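Local coordinates for PAC2 family protein (Mycobacterium tuberculosis, PDB 2WAM) that is of unknown function but belongs to the PAC2 family and represents a duplicated gene family of actinobacteria, at residues A[210-216]-A[335-340]. Sequence-based numbering, arbitrary orientation.
Sequences ISEIQVP and FERFLA
Glu336 reaches from the helix across to the strand and receives the backbone N-H of Gln214 on its carboxylate, the one hydrogen bond between 210-216 and 335-340. The bond measures 3.3 Å from Gln214 N to Glu336 OE2 with an N-H...O angle of 143°, and the donor arrives nearly along the C-O axis of the carboxylate. Beyond CG the glutamate chain is extended (chi2 -176°), which carries the carboxylate past Ile213; the two side chains run alongside in opposite senses, with Ile213 CG2 lying 3.7 Å from Glu336 CD. Nearer the helix, the CG methylene of Glu336 meets Val215 CG1 at 4.1 Å. The first bond of the Phe335 side chain points toward 210-216, and chi1 of -166° sets CG anti to the backbone N. The side chains of Ile213 and Phe335 cross at about a right angle; Ile213 CD1 lies 4.0 Å from Phe335 CD2, obliquely to the ring, while Val215 CG1 comes more loosely to the ring edge, near its plane. Ile210 reaches the root of the same side chain, its CD1 4.0 Å from Phe335 CB. One turn further along the helix, Leu339 sets its CD2 methyl 3.9 Å from Val215 CB, and the ring of Pro216 lies against Ala340, its CG 3.7 Å from Ala340 CA. Phe335 and Leu339 also pack on Val181 of strand 174-183, joining the C-terminal helix to the large sheet. Strand 213-216 pairs in an antiparallel ladder with a strand of the second subunit, and Gln214 OE1 is hydrogen-bonded to Thr117 OG1 of the second subunit. The contact thus joins the helix to an interface strand mainly through apolar side chains, with one polar link, from Gln214 N-H to the Glu336 carboxylate.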
ATOM      1  N   ILE A 210     -21.068  -9.597 -41.005  1.00 98.21           N
ATOM      2  CA  ILE A 210     -21.062  -8.311 -40.305  1.00 94.67           C
ATOM      3  C   ILE A 210     -20.268  -7.237 -41.063  1.00 89.86           C
ATOM      4  O   ILE A 210     -19.303  -7.544 -41.770  1.00 95.99           O
ATOM      5  CB  ILE A 210     -20.473  -8.453 -38.863  1.00 62.76           C
ATOM      6  CG1 ILE A 210     -21.231  -9.505 -38.051  1.00 71.81           C
ATOM      7  CG2 ILE A 210     -20.522  -7.131 -38.119  1.00 45.44           C
ATOM      8  CD1 ILE A 210     -22.388  -8.942 -37.258  1.00 74.38           C
ATOM      9  N   SER A 211     -20.697  -5.985 -40.923  1.00 75.44           N
ATOM     10  CA  SER A 211     -19.899  -4.835 -41.327  1.00 72.68           C
ATOM     11  C   SER A 211     -19.650  -3.999 -40.089  1.00 77.82           C
ATOM     12  O   SER A 211     -19.773  -4.505 -38.981  1.00 92.36           O
ATOM     13  CB  SER A 211     -20.623  -4.025 -42.388  1.00 75.73           C
ATOM     14  OG  SER A 211     -20.656  -4.750 -43.604  1.00 80.02           O
ATOM     15  N   GLU A 212     -19.319  -2.724 -40.246  1.00 68.68           N
ATOM     16  CA  GLU A 212     -19.000  -1.914 -39.071  1.00 71.52           C
ATOM     17  C   GLU A 212     -20.173  -1.761 -38.089  1.00 70.14           C
ATOM     18  O   GLU A 212     -21.279  -1.389 -38.475  1.00 70.61           O
ATOM     19  CB  GLU A 212     -18.454  -0.547 -39.474  1.00 73.41           C
ATOM     20  CG  GLU A 212     -17.652   0.130 -38.378  1.00 78.59           C
ATOM     21  CD  GLU A 212     -16.954   1.382 -38.870  1.00 92.31           C
ATOM     22  OE1 GLU A 212     -17.652   2.301 -39.350  1.00 96.68           O
ATOM     23  OE2 GLU A 212     -15.707   1.451 -38.777  1.00 95.01           O
ATOM     24  N   ILE A 213     -19.917  -2.066 -36.818  1.00 68.51           N
ATOM     25  CA  ILE A 213     -20.903  -1.894 -35.748  1.00 58.80           C
ATOM     26  C   ILE A 213     -20.262  -1.435 -34.436  1.00 58.20           C
ATOM     27  O   ILE A 213     -19.065  -1.631 -34.207  1.00 63.99           O
ATOM     28  CB  ILE A 213     -21.689  -3.184 -35.464  1.00 51.16           C
ATOM     29  CG1 ILE A 213     -20.735  -4.322 -35.112  1.00 45.03           C
ATOM     30  CG2 ILE A 213     -22.553  -3.564 -36.651  1.00 59.09           C
ATOM     31  CD1 ILE A 213     -21.447  -5.607 -34.755  1.00 42.71           C
ATOM     32  N   GLN A 214     -21.074  -0.810 -33.589  1.00 51.09           N
ATOM     33  CA  GLN A 214     -20.674  -0.410 -32.248  1.00 45.53           C
ATOM     34  C   GLN A 214     -21.451  -1.286 -31.280  1.00 50.89           C
ATOM     35  O   GLN A 214     -22.680  -1.271 -31.273  1.00 52.08           O
ATOM     36  CB  GLN A 214     -21.041   1.052 -31.984  1.00 50.06           C
ATOM     37  CG  GLN A 214     -20.590   2.048 -33.041  1.00 64.43           C
ATOM     38  CD  GLN A 214     -19.279   2.723 -32.689  1.00 82.98           C
ATOM     39  OE1 GLN A 214     -18.219   2.335 -33.181  1.00 95.95           O
ATOM     40  NE2 GLN A 214     -19.340   3.738 -31.826  1.00 80.91           N
ATOM     41  N   VAL A 215     -20.748  -2.066 -30.474  1.00 49.54           N
ATOM     42  CA  VAL A 215     -21.414  -2.891 -29.473  1.00 50.23           C
ATOM     43  C   VAL A 215     -20.891  -2.561 -28.087  1.00 45.24           C
ATOM     44  O   VAL A 215     -19.738  -2.168 -27.943  1.00 47.73           O
ATOM     45  CB  VAL A 215     -21.218  -4.389 -29.755  1.00 56.88           C
ATOM     46  CG1 VAL A 215     -21.847  -4.749 -31.087  1.00 66.49           C
ATOM     47  CG2 VAL A 215     -19.744  -4.748 -29.752  1.00 45.10           C
ATOM     48  N   PRO A 216     -21.746  -2.687 -27.063  1.00 45.83           N
ATOM     49  CA  PRO A 216     -21.244  -2.559 -25.693  1.00 46.18           C
ATOM     50  C   PRO A 216     -20.051  -3.484 -25.479  1.00 41.83           C
ATOM     51  O   PRO A 216     -20.089  -4.639 -25.893  1.00 42.10           O
ATOM     52  CB  PRO A 216     -22.445  -3.007 -24.834  1.00 40.99           C
ATOM     53  CG  PRO A 216     -23.416  -3.618 -25.807  1.00 47.74           C
ATOM     54  CD  PRO A 216     -23.203  -2.857 -27.070  1.00 47.64           C
ATOM     55  N   PHE A 335     -27.373  -8.992 -34.296  1.00 86.34           N
ATOM     56  CA  PHE A 335     -26.252  -9.097 -33.375  1.00 90.19           C
ATOM     57  C   PHE A 335     -26.205  -7.898 -32.408  1.00 97.49           C
ATOM     58  O   PHE A 335     -26.038  -8.077 -31.202  1.00 97.48           O
ATOM     59  CB  PHE A 335     -24.948  -9.235 -34.163  1.00 86.62           C
ATOM     60  CG  PHE A 335     -23.778  -9.683 -33.337  1.00 81.30           C
ATOM     61  CD1 PHE A 335     -23.514 -11.034 -33.164  1.00 80.42           C
ATOM     62  CD2 PHE A 335     -22.930  -8.756 -32.746  1.00 79.56           C
ATOM     63  CE1 PHE A 335     -22.430 -11.453 -32.411  1.00 78.01           C
ATOM     64  CE2 PHE A 335     -21.843  -9.166 -31.990  1.00 80.78           C
ATOM     65  CZ  PHE A 335     -21.593 -10.518 -31.822  1.00 79.29           C
ATOM     66  N   GLU A 336     -26.370  -6.685 -32.939  1.00102.01           N
ATOM     67  CA  GLU A 336     -26.349  -5.457 -32.132  1.00101.52           C
ATOM     68  C   GLU A 336     -27.519  -5.351 -31.151  1.00102.66           C
ATOM     69  O   GLU A 336     -27.327  -5.066 -29.969  1.00100.85           O
ATOM     70  CB  GLU A 336     -26.373  -4.224 -33.034  1.00105.57           C
ATOM     71  CG  GLU A 336     -25.022  -3.659 -33.420  1.00109.57           C
ATOM     72  CD  GLU A 336     -25.152  -2.378 -34.235  1.00113.58           C
ATOM     73  OE1 GLU A 336     -26.219  -2.169 -34.857  1.00112.49           O
ATOM     74  OE2 GLU A 336     -24.191  -1.579 -34.253  1.00113.42           O
ATOM     75  N   ARG A 337     -28.732  -5.553 -31.658  1.00105.44           N
ATOM     76  CA  ARG A 337     -29.946  -5.378 -30.864  1.00102.13           C
ATOM     77  C   ARG A 337     -30.027  -6.385 -29.724  1.00 95.71           C
ATOM     78  O   ARG A 337     -30.460  -6.051 -28.621  1.00 88.31           O
ATOM     79  CB  ARG A 337     -31.185  -5.492 -31.760  1.00 98.72           C
ATOM     80  CG  ARG A 337     -32.504  -5.428 -31.018  1.00 97.77           C
ATOM     81  CD  ARG A 337     -33.665  -5.353 -31.991  1.00106.89           C
ATOM     82  NE  ARG A 337     -34.951  -5.540 -31.322  1.00117.86           N
ATOM     83  CZ  ARG A 337     -36.135  -5.306 -31.886  1.00123.47           C
ATOM     84  NH1 ARG A 337     -36.206  -4.866 -33.136  1.00126.74           N
ATOM     85  NH2 ARG A 337     -37.251  -5.507 -31.197  1.00120.52           N
ATOM     86  N   PHE A 338     -29.599  -7.614 -30.009  1.00 96.73           N
ATOM     87  CA  PHE A 338     -29.650  -8.721 -29.054  1.00 93.37           C
ATOM     88  C   PHE A 338     -28.527  -8.678 -28.020  1.00 87.41           C
ATOM     89  O   PHE A 338     -28.765  -8.908 -26.835  1.00 88.59           O
ATOM     90  CB  PHE A 338     -29.604 -10.063 -29.788  1.00 94.21           C
ATOM     91  CG  PHE A 338     -30.942 -10.538 -30.280  1.00 99.30           C
ATOM     92  CD1 PHE A 338     -31.160 -10.755 -31.632  1.00102.25           C
ATOM     93  CD2 PHE A 338     -31.978 -10.781 -29.389  1.00 99.78           C
ATOM     94  CE1 PHE A 338     -32.385 -11.203 -32.086  1.00108.87           C
ATOM     95  CE2 PHE A 338     -33.203 -11.227 -29.837  1.00103.41           C
ATOM     96  CZ  PHE A 338     -33.409 -11.439 -31.188  1.00109.24           C
ATOM     97  N   LEU A 339     -27.304  -8.404 -28.473  1.00 78.96           N
ATOM     98  CA  LEU A 339     -26.153  -8.334 -27.575  1.00 70.38           C
ATOM     99  C   LEU A 339     -26.264  -7.148 -26.611  1.00 71.80           C
ATOM    100  O   LEU A 339     -26.002  -7.286 -25.420  1.00 71.39           O
ATOM    101  CB  LEU A 339     -24.843  -8.253 -28.366  1.00 60.23           C
ATOM    102  CG  LEU A 339     -23.564  -8.517 -27.564  1.00 60.52           C
ATOM    103  CD1 LEU A 339     -23.286 -10.005 -27.450  1.00 53.53           C
ATOM    104  CD2 LEU A 339     -22.366  -7.806 -28.174  1.00 68.28           C
ATOM    105  N   ALA A 340     -26.654  -5.987 -27.133  1.00 69.07           N
ATOM    106  CA  ALA A 340     -26.841  -4.797 -26.308  1.00 65.20           C
ATOM    107  C   ALA A 340     -27.941  -5.020 -25.272  1.00 65.46           C
ATOM    108  O   ALA A 340     -27.893  -4.470 -24.172  1.00 61.33           O
ATOM    109  CB  ALA A 340     -27.157  -3.572 -27.182  1.00 56.13           C
TER